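Local coordinates for protein type II restriction enzyme BsoBI (Geobacillus stearothermophilus, PDB 1DC1) that recognises the degenerate double-stranded DNA sequence 5'-CYCGRG-3' as a homodimer and cleaves it after the first cytosine, at residues P6-T20 with T302-L316. Residues are numbered along the deposited sequence; the frame is centred on the assembly and turned at random.
Sequences PFENHLKSVDDLKTT and TNSANLTKTEQVGSL
With CG turned between its own N and C (chi1 58°), the H10 imidazole stands in the cleft between strand 303-306 and helix 310-321; S315, its OG anti to N (chi1 166°), turns its hydroxyl to the ring edge. NE2 of H10 donates almost straight to S304 O at 2.8 Å, in the planes of both ring and carbonyl, while ND1 lies 2.8 Å from S315 OG in a hydrogen bond of either direction. N9 ND2 donates to the same S315 OG at 2.7 Å. F7 O and Q312 O sit over opposite faces of the imidazole, and Q312 CB presses on CD2 of H10 at 3.4 Å. Beyond it, the extended Q312 side chain donates through NE2 to D16 O at 2.8 Å across the contact, and OE1 accepts from N306 N of its own segment, which holds the amide in place. K309 NZ meets D16 O from the other face of that carbonyl plane and also binds K18 O at 2.7 Å. The N306 amide spends both N-H groups, ND2 reaching L17 O at 2.8 Å and T19 OG1 at 3.0 Å; its OD1 closes an Asx turn with T308 N. A leucine here would probably strand L17 O without its donor and undo that turn. T19 OG1 also bonds A282 O and I284 N. The N-terminal loop thus lies across strand 303-306, the chain's end strand in the mixed sheet of the PD-(D/E)XK nuclease fold, parallel to strand 276-281, and between helices 310-321 and 286-298 before entering helix 21-53.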
loop_
_atom_site.group_PDB
_atom_site.type_symbol
_atom_site.label_atom_id
_atom_site.label_comp_id
_atom_site.label_asym_id
_atom_site.label_seq_id
_atom_site.Cartn_x
_atom_site.Cartn_y
_atom_site.Cartn_z
ATOM N N PRO D 6 -24.632 -20.201 4.071
ATOM C CA PRO D 6 -23.432 -20.405 4.874
ATOM C C PRO D 6 -23.133 -19.251 5.819
ATOM O O PRO D 6 -23.030 -19.423 7.045
ATOM C CB PRO D 6 -22.329 -20.586 3.820
ATOM C CG PRO D 6 -22.915 -19.988 2.527
ATOM C CD PRO D 6 -24.346 -20.415 2.636
ATOM N N PHE D 7 -22.997 -18.072 5.237
ATOM C CA PHE D 7 -22.681 -16.892 6.013
ATOM C C PHE D 7 -23.719 -16.547 7.079
ATOM O O PHE D 7 -23.376 -15.874 8.059
ATOM C CB PHE D 7 -22.557 -15.721 5.094
ATOM C CG PHE D 7 -23.831 -15.397 4.400
ATOM C CD1 PHE D 7 -24.211 -16.110 3.260
ATOM C CD2 PHE D 7 -24.627 -14.337 4.861
ATOM C CE1 PHE D 7 -25.370 -15.756 2.576
ATOM C CE2 PHE D 7 -25.812 -13.952 4.190
ATOM C CZ PHE D 7 -26.186 -14.658 3.044
ATOM N N GLU D 8 -24.974 -16.982 6.906
ATOM C CA GLU D 8 -26.015 -16.662 7.891
ATOM C C GLU D 8 -25.781 -17.372 9.216
ATOM O O GLU D 8 -26.365 -17.028 10.237
ATOM C CB GLU D 8 -27.366 -17.055 7.356
ATOM C CG GLU D 8 -27.908 -16.067 6.394
ATOM C CD GLU D 8 -29.058 -16.644 5.581
ATOM O OE1 GLU D 8 -29.572 -17.727 5.953
ATOM O OE2 GLU D 8 -29.451 -16.011 4.570
ATOM N N ASN D 9 -24.928 -18.383 9.198
ATOM C CA ASN D 9 -24.633 -19.090 10.421
ATOM C C ASN D 9 -23.880 -18.200 11.424
ATOM O O ASN D 9 -24.033 -18.349 12.634
ATOM C CB ASN D 9 -23.806 -20.345 10.162
ATOM C CG ASN D 9 -23.566 -21.118 11.434
ATOM O OD1 ASN D 9 -24.508 -21.668 12.026
ATOM N ND2 ASN D 9 -22.317 -21.142 11.894
ATOM N N HIS D 10 -23.053 -17.280 10.945
ATOM C CA HIS D 10 -22.328 -16.414 11.881
ATOM C C HIS D 10 -22.553 -14.920 11.657
ATOM O O HIS D 10 -22.043 -14.117 12.434
ATOM C CB HIS D 10 -20.826 -16.706 11.859
ATOM C CG HIS D 10 -20.207 -16.550 10.500
ATOM N ND1 HIS D 10 -20.160 -17.580 9.579
ATOM C CD2 HIS D 10 -19.601 -15.489 9.912
ATOM C CE1 HIS D 10 -19.544 -17.159 8.487
ATOM N NE2 HIS D 10 -19.195 -15.895 8.665
ATOM N N LEU D 11 -23.297 -14.545 10.608
ATOM C CA LEU D 11 -23.618 -13.134 10.308
ATOM C C LEU D 11 -25.096 -12.898 10.314
ATOM O O LEU D 11 -25.803 -13.462 9.495
ATOM C CB LEU D 11 -23.160 -12.708 8.914
ATOM C CG LEU D 11 -21.665 -12.811 8.766
ATOM C CD1 LEU D 11 -21.292 -12.569 7.314
ATOM C CD2 LEU D 11 -21.005 -11.824 9.718
ATOM N N LYS D 12 -25.566 -12.031 11.193
ATOM C CA LYS D 12 -26.985 -11.733 11.222
ATOM C C LYS D 12 -27.259 -10.317 10.715
ATOM O O LYS D 12 -28.367 -10.001 10.282
ATOM C CB LYS D 12 -27.524 -11.914 12.640
ATOM C CG LYS D 12 -26.846 -13.044 13.406
ATOM C CD LYS D 12 -26.937 -14.409 12.697
ATOM C CE LYS D 12 -25.887 -15.395 13.265
ATOM N NZ LYS D 12 -26.325 -16.821 13.209
ATOM N N SER D 13 -26.252 -9.459 10.752
ATOM C CA SER D 13 -26.435 -8.084 10.287
ATOM C C SER D 13 -25.120 -7.586 9.686
ATOM O O SER D 13 -24.056 -8.162 9.933
ATOM C CB SER D 13 -26.870 -7.167 11.448
ATOM O OG SER D 13 -25.878 -7.073 12.478
ATOM N N VAL D 14 -25.220 -6.518 8.888
ATOM C CA VAL D 14 -24.063 -5.920 8.220
ATOM C C VAL D 14 -22.978 -5.615 9.198
ATOM O O VAL D 14 -21.806 -5.867 8.927
ATOM C CB VAL D 14 -24.373 -4.571 7.554
ATOM C CG1 VAL D 14 -23.086 -3.801 7.226
ATOM C CG2 VAL D 14 -25.144 -4.809 6.284
ATOM N N ASP D 15 -23.339 -5.070 10.347
ATOM C CA ASP D 15 -22.258 -4.706 11.236
ATOM C C ASP D 15 -21.672 -5.866 12.071
ATOM O O ASP D 15 -20.720 -5.680 12.826
ATOM C CB ASP D 15 -22.600 -3.402 12.039
ATOM C CG ASP D 15 -22.055 -2.073 11.341
ATOM O OD1 ASP D 15 -21.787 -2.047 10.104
ATOM O OD2 ASP D 15 -21.886 -1.050 12.053
ATOM N N ASP D 16 -22.180 -7.079 11.865
ATOM C CA ASP D 16 -21.581 -8.228 12.495
ATOM C C ASP D 16 -20.179 -8.359 11.836
ATOM O O ASP D 16 -19.233 -8.863 12.421
ATOM C CB ASP D 16 -22.424 -9.471 12.223
ATOM C CG ASP D 16 -23.588 -9.625 13.212
ATOM O OD1 ASP D 16 -23.708 -8.805 14.136
ATOM O OD2 ASP D 16 -24.389 -10.568 13.080
ATOM N N LEU D 17 -20.042 -7.862 10.618
ATOM C CA LEU D 17 -18.771 -7.921 9.899
ATOM C C LEU D 17 -17.717 -6.880 10.341
ATOM O O LEU D 17 -16.531 -7.051 10.127
ATOM C CB LEU D 17 -19.055 -7.692 8.442
ATOM C CG LEU D 17 -19.130 -8.838 7.436
ATOM C CD1 LEU D 17 -18.496 -10.193 7.925
ATOM C CD2 LEU D 17 -20.591 -8.890 7.060
ATOM N N LYS D 18 -18.168 -5.784 10.932
ATOM C CA LYS D 18 -17.295 -4.695 11.351
ATOM C C LYS D 18 -16.271 -5.040 12.464
ATOM O O LYS D 18 -16.617 -5.650 13.481
ATOM C CB LYS D 18 -18.210 -3.555 11.824
ATOM C CG LYS D 18 -18.192 -2.298 11.059
ATOM C CD LYS D 18 -17.293 -1.311 11.784
ATOM C CE LYS D 18 -17.887 0.065 11.766
ATOM N NZ LYS D 18 -16.772 1.042 11.785
ATOM N N THR D 19 -15.014 -4.618 12.292
ATOM C CA THR D 19 -13.981 -4.853 13.312
ATOM C C THR D 19 -14.270 -3.874 14.449
ATOM O O THR D 19 -14.675 -2.700 14.202
ATOM C CB THR D 19 -12.558 -4.556 12.765
ATOM O OG1 THR D 19 -12.301 -5.402 11.645
ATOM C CG2 THR D 19 -11.528 -4.800 13.802
ATOM N N THR D 20 -14.069 -4.333 15.681
ATOM C CA THR D 20 -14.343 -3.469 16.817
ATOM C C THR D 20 -13.126 -2.619 17.169
ATOM O O THR D 20 -11.992 -2.917 16.749
ATOM C CB THR D 20 -14.705 -4.278 18.062
ATOM O OG1 THR D 20 -13.565 -5.031 18.455
ATOM C CG2 THR D 20 -15.871 -5.234 17.802
ATOM N N THR D 302 -19.898 -15.940 -1.855
ATOM C CA THR D 302 -20.461 -17.103 -1.164
ATOM C C THR D 302 -20.425 -17.049 0.367
ATOM O O THR D 302 -21.360 -17.496 1.047
ATOM C CB THR D 302 -19.766 -18.408 -1.605
ATOM O OG1 THR D 302 -19.605 -18.394 -3.026
ATOM C CG2 THR D 302 -20.598 -19.602 -1.216
ATOM N N ASN D 303 -19.340 -16.499 0.908
ATOM C CA ASN D 303 -19.197 -16.406 2.355
ATOM C C ASN D 303 -18.140 -15.363 2.710
ATOM O O ASN D 303 -17.333 -14.939 1.865
ATOM C CB ASN D 303 -18.816 -17.781 2.924
ATOM C CG ASN D 303 -19.341 -18.006 4.314
ATOM O OD1 ASN D 303 -19.665 -17.063 5.058
ATOM N ND2 ASN D 303 -19.411 -19.266 4.692
ATOM N N SER D 304 -18.139 -14.952 3.966
ATOM C CA SER D 304 -17.180 -13.953 4.427
ATOM C C SER D 304 -17.048 -14.050 5.927
ATOM O O SER D 304 -17.955 -14.521 6.610
ATOM C CB SER D 304 -17.658 -12.557 4.063
ATOM O OG SER D 304 -16.751 -11.552 4.481
ATOM N N ALA D 305 -15.900 -13.636 6.450
ATOM C CA ALA D 305 -15.717 -13.648 7.883
ATOM C C ALA D 305 -14.737 -12.539 8.293
ATOM O O ALA D 305 -13.855 -12.170 7.521
ATOM C CB ALA D 305 -15.199 -14.999 8.351
ATOM N N ASN D 306 -14.949 -11.969 9.479
ATOM C CA ASN D 306 -14.022 -11.003 9.999
ATOM C C ASN D 306 -13.009 -11.886 10.768
ATOM O O ASN D 306 -13.373 -12.591 11.738
ATOM C CB ASN D 306 -14.679 -10.045 10.969
ATOM C CG ASN D 306 -13.712 -9.043 11.483
ATOM O OD1 ASN D 306 -12.666 -9.385 12.056
ATOM N ND2 ASN D 306 -14.023 -7.784 11.262
ATOM N N LEU D 307 -11.749 -11.852 10.315
ATOM C CA LEU D 307 -10.665 -12.655 10.872
ATOM C C LEU D 307 -10.386 -12.408 12.367
ATOM O O LEU D 307 -9.816 -13.270 13.025
ATOM C CB LEU D 307 -9.381 -12.486 10.011
ATOM C CG LEU D 307 -8.134 -13.371 10.295
ATOM C CD1 LEU D 307 -8.362 -14.830 9.874
ATOM C CD2 LEU D 307 -6.912 -12.814 9.547
ATOM N N THR D 308 -10.787 -11.270 12.922
ATOM C CA THR D 308 -10.536 -11.037 14.353
ATOM C C THR D 308 -11.654 -11.618 15.238
ATOM O O THR D 308 -11.569 -11.556 16.468
ATOM C CB THR D 308 -10.394 -9.529 14.680
ATOM O OG1 THR D 308 -11.663 -8.900 14.570
ATOM C CG2 THR D 308 -9.397 -8.857 13.715
ATOM N N LYS D 309 -12.694 -12.183 14.608
ATOM C CA LYS D 309 -13.821 -12.761 15.322
ATOM C C LYS D 309 -13.865 -14.270 15.163
ATOM O O LYS D 309 -14.300 -14.838 14.147
ATOM C CB LYS D 309 -15.089 -12.124 14.844
ATOM C CG LYS D 309 -15.048 -10.613 14.942
ATOM C CD LYS D 309 -16.376 -9.996 14.557
ATOM C CE LYS D 309 -16.278 -8.492 14.449
ATOM N NZ LYS D 309 -17.587 -7.848 14.749
ATOM N N THR D 310 -13.373 -14.899 16.216
ATOM C CA THR D 310 -13.303 -16.352 16.334
ATOM C C THR D 310 -14.508 -17.148 15.903
ATOM O O THR D 310 -14.371 -18.166 15.221
ATOM C CB THR D 310 -13.062 -16.739 17.781
ATOM O OG1 THR D 310 -12.142 -15.806 18.341
ATOM C CG2 THR D 310 -12.533 -18.146 17.883
ATOM N N GLU D 311 -15.692 -16.717 16.319
ATOM C CA GLU D 311 -16.860 -17.479 15.958
ATOM C C GLU D 311 -17.111 -17.451 14.472
ATOM O O GLU D 311 -17.610 -18.444 13.930
ATOM C CB GLU D 311 -18.082 -16.967 16.685
ATOM C CG GLU D 311 -18.160 -17.390 18.113
ATOM C CD GLU D 311 -19.358 -16.778 18.818
ATOM O OE1 GLU D 311 -19.431 -15.522 18.921
ATOM O OE2 GLU D 311 -20.224 -17.565 19.263
ATOM N N GLN D 312 -16.760 -16.340 13.808
ATOM C CA GLN D 312 -16.983 -16.237 12.365
ATOM C C GLN D 312 -16.002 -17.081 11.648
ATOM O O GLN D 312 -16.344 -17.804 10.724
ATOM C CB GLN D 312 -16.857 -14.786 11.865
ATOM C CG GLN D 312 -17.904 -13.903 12.503
ATOM C CD GLN D 312 -18.009 -12.500 11.922
ATOM O OE1 GLN D 312 -17.371 -12.159 10.925
ATOM N NE2 GLN D 312 -18.828 -11.665 12.580
ATOM N N VAL D 313 -14.759 -16.996 12.090
ATOM C CA VAL D 313 -13.704 -17.776 11.449
ATOM C C VAL D 313 -14.013 -19.264 11.591
ATOM O O VAL D 313 -13.929 -20.011 10.615
ATOM C CB VAL D 313 -12.293 -17.431 12.059
ATOM C CG1 VAL D 313 -11.184 -18.351 11.495
ATOM C CG2 VAL D 313 -11.981 -15.960 11.764
ATOM N N GLY D 314 -14.398 -19.681 12.796
ATOM C CA GLY D 314 -14.711 -21.086 13.033
ATOM C C GLY D 314 -15.845 -21.611 12.177
ATOM O O GLY D 314 -15.751 -22.688 11.594
ATOM N N SER D 315 -16.923 -20.835 12.108
ATOM C CA SER D 315 -18.087 -21.188 11.321
ATOM C C SER D 315 -17.668 -21.289 9.852
ATOM O O SER D 315 -18.034 -22.231 9.173
ATOM C CB SER D 315 -19.162 -20.087 11.541
ATOM O OG SER D 315 -20.205 -20.146 10.588
ATOM N N LEU D 316 -16.875 -20.330 9.368
ATOM C CA LEU D 316 -16.477 -20.342 7.960
ATOM C C LEU D 316 -15.608 -21.565 7.657
ATOM O O LEU D 316 -15.771 -22.198 6.618
ATOM C CB LEU D 316 -15.737 -19.033 7.635
ATOM C CG LEU D 316 -15.375 -18.851 6.159
ATOM C CD1 LEU D 316 -15.808 -17.483 5.673
ATOM C CD2 LEU D 316 -13.882 -19.015 5.999
HETATM O O HOH W 1 -20.128 -20.324 7.323
#